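Local coordinates for protein aminopeptidase (Aneurinibacillus sp., PDB 2EK8) that probably removes amino-terminal residues from peptides as a zinc-dependent exopeptidase of the M28 family, at residues Ser203-Ala208 with Ile267-Glu272; Asp221-Gly226 with Gly296-Asp301. All coordinates share one frame; numbering follows the deposited sequence.

Contact 1: Ser203-Ala208 with Ile267-Glu272. With ZN (zinc ion), chain F.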
loop_
_atom_site.group_PDB
_atom_site.type_symbol
_atom_site.label_atom_id
_atom_site.label_comp_id
_atom_site.label_asym_id
_atom_site.label_seq_id
_atom_site.Cartn_x
_atom_site.Cartn_y
_atom_site.Cartn_z
ATOM N N SER A 203 -2.247 -14.515 6.045
ATOM C CA SER A 203 -2.732 -13.221 6.492
ATOM C C SER A 203 -4.256 -13.294 6.388
ATOM O O SER A 203 -4.810 -14.343 6.034
ATOM C CB SER A 203 -2.162 -12.099 5.614
ATOM O OG SER A 203 -2.590 -10.823 6.072
ATOM N N HIS A 204 -4.941 -12.203 6.707
ATOM C CA HIS A 204 -6.397 -12.206 6.659
ATOM C C HIS A 204 -6.983 -10.837 6.350
ATOM O O HIS A 204 -6.337 -9.808 6.553
ATOM C CB HIS A 204 -6.996 -12.627 8.011
ATOM C CG HIS A 204 -6.322 -13.797 8.657
ATOM N ND1 HIS A 204 -5.045 -13.730 9.172
ATOM C CD2 HIS A 204 -6.759 -15.057 8.896
ATOM C CE1 HIS A 204 -4.722 -14.898 9.696
ATOM N NE2 HIS A 204 -5.744 -15.721 9.543
ATOM N N ASN A 205 -8.225 -10.848 5.874
ATOM C CA ASN A 205 -8.985 -9.631 5.615
ATOM C C ASN A 205 -10.169 -9.752 6.571
ATOM O O ASN A 205 -10.697 -10.851 6.766
ATOM C CB ASN A 205 -9.533 -9.580 4.184
ATOM C CG ASN A 205 -8.445 -9.534 3.133
ATOM O OD1 ASN A 205 -7.458 -8.810 3.265
ATOM N ND2 ASN A 205 -8.637 -10.299 2.062
ATOM N N VAL A 206 -10.579 -8.643 7.176
ATOM C CA VAL A 206 -11.719 -8.652 8.086
ATOM C C VAL A 206 -12.844 -7.897 7.381
ATOM O O VAL A 206 -12.681 -6.732 7.020
ATOM C CB VAL A 206 -11.393 -7.946 9.415
ATOM C CG1 VAL A 206 -12.608 -8.004 10.345
ATOM C CG2 VAL A 206 -10.183 -8.609 10.075
ATOM N N ILE A 207 -13.982 -8.560 7.191
ATOM C CA ILE A 207 -15.109 -7.952 6.490
ATOM C C ILE A 207 -16.365 -7.847 7.360
ATOM O O ILE A 207 -16.871 -8.848 7.869
ATOM C CB ILE A 207 -15.453 -8.758 5.197
ATOM C CG1 ILE A 207 -14.215 -8.883 4.305
ATOM C CG2 ILE A 207 -16.558 -8.065 4.420
ATOM C CD1 ILE A 207 -13.501 -10.216 4.432
ATOM N N ALA A 208 -16.862 -6.626 7.527
ATOM C CA ALA A 208 -18.063 -6.374 8.323
ATOM C C ALA A 208 -19.096 -5.749 7.390
ATOM O O ALA A 208 -18.858 -4.693 6.810
ATOM C CB ALA A 208 -17.739 -5.428 9.475
ATOM N N ILE A 267 -14.055 -2.969 5.404
ATOM C CA ILE A 267 -13.008 -3.977 5.351
ATOM C C ILE A 267 -11.607 -3.515 5.707
ATOM O O ILE A 267 -11.189 -2.428 5.311
ATOM C CB ILE A 267 -12.929 -4.577 3.921
ATOM C CG1 ILE A 267 -14.324 -4.984 3.443
ATOM C CG2 ILE A 267 -11.993 -5.777 3.901
ATOM C CD1 ILE A 267 -14.363 -5.455 2.001
ATOM N N THR A 268 -10.885 -4.336 6.469
ATOM C CA THR A 268 -9.492 -4.030 6.771
ATOM C C THR A 268 -8.739 -5.160 6.066
ATOM O O THR A 268 -9.009 -6.345 6.291
ATOM C CB THR A 268 -9.184 -3.972 8.302
ATOM O OG1 THR A 268 -9.437 -5.237 8.919
ATOM C CG2 THR A 268 -10.034 -2.895 8.962
ATOM N N PHE A 269 -7.840 -4.778 5.162
ATOM C CA PHE A 269 -7.070 -5.736 4.367
ATOM C C PHE A 269 -5.731 -6.103 4.981
ATOM O O PHE A 269 -5.091 -5.281 5.631
ATOM C CB PHE A 269 -6.799 -5.164 2.972
ATOM C CG PHE A 269 -8.032 -4.765 2.225
ATOM C CD1 PHE A 269 -8.899 -5.730 1.719
ATOM C CD2 PHE A 269 -8.338 -3.420 2.032
ATOM C CE1 PHE A 269 -10.050 -5.362 1.032
ATOM C CE2 PHE A 269 -9.495 -3.041 1.342
ATOM C CZ PHE A 269 -10.350 -4.017 0.844
ATOM N N GLY A 270 -5.308 -7.340 4.743
ATOM C CA GLY A 270 -4.025 -7.785 5.250
ATOM C C GLY A 270 -2.981 -7.725 4.152
ATOM O O GLY A 270 -3.314 -7.593 2.974
ATOM N N ALA A 271 -1.713 -7.791 4.542
ATOM C CA ALA A 271 -0.607 -7.787 3.594
ATOM C C ALA A 271 -0.669 -6.731 2.495
ATOM O O ALA A 271 -0.333 -7.007 1.348
ATOM C CB ALA A 271 -0.479 -9.170 2.966
ATOM N N GLU A 272 -1.083 -5.518 2.840
ATOM C CA GLU A 272 -1.148 -4.441 1.857
ATOM C C GLU A 272 0.265 -3.999 1.487
ATOM O O GLU A 272 0.552 -3.680 0.330
ATOM C CB GLU A 272 -1.929 -3.258 2.439
ATOM C CG GLU A 272 -2.104 -2.051 1.518
ATOM C CD GLU A 272 -0.881 -1.140 1.450
ATOM O OE1 GLU A 272 0.018 -1.247 2.317
ATOM O OE2 GLU A 272 -0.832 -0.301 0.524
HETATM ZN ZN ZN F . -6.349 -17.562 10.175
#

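Contact 2: Asp221-Gly226 with Gly296-Asp301. With ZN (zinc ion), chain C.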
loop_
_atom_site.group_PDB
_atom_site.type_symbol
_atom_site.label_atom_id
_atom_site.label_comp_id
_atom_site.label_asym_id
_atom_site.label_seq_id
_atom_site.Cartn_x
_atom_site.Cartn_y
_atom_site.Cartn_z
ATOM N N ASP A 221 -27.374 -1.410 -4.466
ATOM C CA ASP A 221 -26.030 -0.828 -4.532
ATOM C C ASP A 221 -25.136 -1.287 -3.384
ATOM O O ASP A 221 -25.610 -1.600 -2.291
ATOM C CB ASP A 221 -26.072 0.707 -4.490
ATOM C CG ASP A 221 -26.726 1.328 -5.709
ATOM O OD1 ASP A 221 -26.859 0.653 -6.749
ATOM O OD2 ASP A 221 -27.095 2.518 -5.620
ATOM N N ILE A 222 -23.834 -1.305 -3.643
ATOM C CA ILE A 222 -22.846 -1.693 -2.647
ATOM C C ILE A 222 -21.744 -0.643 -2.576
ATOM O O ILE A 222 -21.292 -0.137 -3.603
ATOM C CB ILE A 222 -22.146 -3.023 -3.008
ATOM C CG1 ILE A 222 -23.179 -4.119 -3.272
ATOM C CG2 ILE A 222 -21.180 -3.419 -1.893
ATOM C CD1 ILE A 222 -24.104 -4.378 -2.133
ATOM N N ILE A 223 -21.327 -0.307 -1.360
ATOM C CA ILE A 223 -20.224 0.623 -1.178
ATOM C C ILE A 223 -19.243 -0.060 -0.236
ATOM O O ILE A 223 -19.637 -0.632 0.776
ATOM C CB ILE A 223 -20.653 1.962 -0.554
ATOM C CG1 ILE A 223 -21.499 2.759 -1.554
ATOM C CG2 ILE A 223 -19.414 2.758 -0.152
ATOM C CD1 ILE A 223 -21.865 4.162 -1.083
ATOM N N ILE A 224 -17.966 -0.006 -0.589
ATOM C CA ILE A 224 -16.922 -0.613 0.222
ATOM C C ILE A 224 -16.063 0.487 0.827
ATOM O O ILE A 224 -15.680 1.429 0.134
ATOM C CB ILE A 224 -16.012 -1.527 -0.637
ATOM C CG1 ILE A 224 -16.832 -2.692 -1.210
ATOM C CG2 ILE A 224 -14.838 -2.040 0.204
ATOM C CD1 ILE A 224 -16.024 -3.643 -2.095
ATOM N N ILE A 225 -15.797 0.385 2.127
ATOM C CA ILE A 225 -14.936 1.348 2.814
ATOM C C ILE A 225 -13.789 0.498 3.346
ATOM O O ILE A 225 -14.011 -0.417 4.145
ATOM C CB ILE A 225 -15.623 2.025 4.024
ATOM C CG1 ILE A 225 -16.858 2.814 3.575
ATOM C CG2 ILE A 225 -14.633 2.962 4.722
ATOM C CD1 ILE A 225 -18.085 1.953 3.333
ATOM N N GLY A 226 -12.567 0.782 2.912
ATOM C CA GLY A 226 -11.460 -0.035 3.376
ATOM C C GLY A 226 -10.222 0.663 3.889
ATOM O O GLY A 226 -10.079 1.881 3.792
ATOM N N GLY A 296 -18.994 2.197 -5.506
ATOM C CA GLY A 296 -17.795 2.898 -5.089
ATOM C C GLY A 296 -17.035 2.222 -3.970
ATOM O O GLY A 296 -17.620 1.555 -3.119
ATOM N N MET A 297 -15.719 2.396 -3.988
ATOM C CA MET A 297 -14.845 1.846 -2.967
ATOM C C MET A 297 -14.001 3.007 -2.451
ATOM O O MET A 297 -13.329 3.684 -3.226
ATOM C CB MET A 297 -13.955 0.749 -3.564
ATOM C CG MET A 297 -13.052 0.032 -2.562
ATOM S SD MET A 297 -11.510 0.898 -2.227
ATOM C CE MET A 297 -10.950 0.041 -0.750
ATOM N N PHE A 298 -14.086 3.262 -1.148
ATOM C CA PHE A 298 -13.326 4.335 -0.506
ATOM C C PHE A 298 -12.172 3.686 0.264
ATOM O O PHE A 298 -12.415 2.853 1.130
ATOM C CB PHE A 298 -14.201 5.096 0.500
ATOM C CG PHE A 298 -15.338 5.866 -0.120
ATOM C CD1 PHE A 298 -15.349 7.260 -0.085
ATOM C CD2 PHE A 298 -16.407 5.201 -0.712
ATOM C CE1 PHE A 298 -16.410 7.982 -0.630
ATOM C CE2 PHE A 298 -17.475 5.916 -1.263
ATOM C CZ PHE A 298 -17.474 7.308 -1.219
ATOM N N GLN A 299 -10.931 4.056 -0.057
ATOM C CA GLN A 299 -9.758 3.517 0.639
ATOM C C GLN A 299 -9.177 4.592 1.552
ATOM O O GLN A 299 -8.932 5.722 1.121
ATOM C CB GLN A 299 -8.679 3.069 -0.358
ATOM C CG GLN A 299 -7.336 2.671 0.287
ATOM C CD GLN A 299 -7.405 1.370 1.084
ATOM O OE1 GLN A 299 -8.463 0.749 1.199
ATOM N NE2 GLN A 299 -6.267 0.954 1.634
ATOM N N LEU A 300 -8.972 4.232 2.816
ATOM C CA LEU A 300 -8.426 5.141 3.816
ATOM C C LEU A 300 -7.016 4.668 4.168
ATOM O O LEU A 300 -6.843 3.597 4.738
ATOM C CB LEU A 300 -9.307 5.116 5.067
ATOM C CG LEU A 300 -10.751 5.584 4.861
ATOM C CD1 LEU A 300 -11.664 4.950 5.897
ATOM C CD2 LEU A 300 -10.793 7.106 4.951
ATOM N N ASP A 301 -6.013 5.464 3.825
ATOM C CA ASP A 301 -4.631 5.090 4.104
ATOM C C ASP A 301 -3.868 6.363 4.444
ATOM O O ASP A 301 -3.702 7.233 3.583
ATOM C CB ASP A 301 -4.012 4.423 2.863
ATOM C CG ASP A 301 -2.764 3.596 3.184
ATOM O OD1 ASP A 301 -2.194 3.756 4.282
ATOM O OD2 ASP A 301 -2.345 2.788 2.323
HETATM ZN ZN ZN C . -0.712 2.284 3.940
HETATM O O HOH W 1 0.874 1.916 2.702
#

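Contact 1: Ser203-Ala208 with Ile267-Glu272
With CG anti to its carbonyl carbon (chi1 -64°) and the amide turned about chi2, N205 carries OD1 over to the chain that leaves the partner strand at F269 and G270. There OD1 accepts the backbone N-H of G270 at 3.0 Å, in the carbonyl plane of the amide, continuing the strand pairing with a side-chain bond. The same oxygen lies in the plane of the F269 ring at its edge, 3.7 Å from CD1, and the amide stands almost at right angles to that ring (82°). The other end of the amide is held too: ND2 donates to G278 O and Q58 OE1, which fixes its rotation.

Between the antiparallel strands, V206 and T268 form a hydrogen-bonded pair, V206 N to T268 O at 2.9 Å and T268 N to V206 O at 3.0 Å. Their side chains run side by side; T268 OG1, wedged between backbone N and carbonyl carbon (chi1 62°), rests 3.4 Å from V206 CB and is buried with no polar partner. On the other face I207 CG1 packs against I267 CG2 at 3.8 Å. H204 points away and binds a zinc ion through NE2.

This antiparallel pair of the M28 sheet leads 267-269 into the E272 loop of the zinc site. Helix 35-50 lies over V206 and T268, helix 277-283 over I207 and I267, and strands 54-66 and 267-269 flank 203-208.

Contact 2: Asp221-Gly226 with Gly296-Asp301
Two neighbouring parallel strands, 222-226 and 296-300, pair deep inside the peptidase domain and run out toward a metal site. Four straight backbone bonds join them: I224 N to G296 O, L300 N to G226 O, and the two short ones of F298, F298 N to I224 O and G226 N to F298 O, 2.7 Å each, so I224 and G226 each both give and receive.

On one face CG of M297, anti to its backbone N (chi1 -176°), meets I224 CB at 3.9 Å, and the bend at chi2 swings CE to 4.1 Å from G226 N. An alanine at M297 is likely to open a gap beside G226 and leave I224 and F351 of helix 348-352 less tightly packed. On the other face I223 CG2 approaches F298 CE2 at 3.9 Å, while I225 CG2 lies alongside L300 CD1 at 3.8 Å; helix 382-400 covers F298 and L300.

Just past the strand, D301 grips a zinc ion with OD1 at 2.1 Å and OD2 at 2.4 Å, joined by H228, D240 and a water. Metal ligands placed at the carboxyl ends of parallel core strands are a hallmark of the M28 zinc exopeptidase fold.

The centres of contacts 1 and 2 lie about 13 Å apart, and strand 263-269 bridges them: it pairs antiparallel with 188-210 in contact 1 and parallel with 222-228, which in turn pairs with 294-300 in contact 2. I267 N probably donates to I225 O at 2.8 Å, and I267 CD1 packs on I224 CG2. Along the chain the segments alternate, 203-208, 221-226, 267-272, 296-301, which interlocks the two contacts within the peptidase domain. E272 and D301 end close together (E272 OE2 to D301 OD2, 3.9 Å) at the zinc site; D301 binds the metal directly and E272 stands beside it, so strands from distant parts of the sequence converge on one metal site.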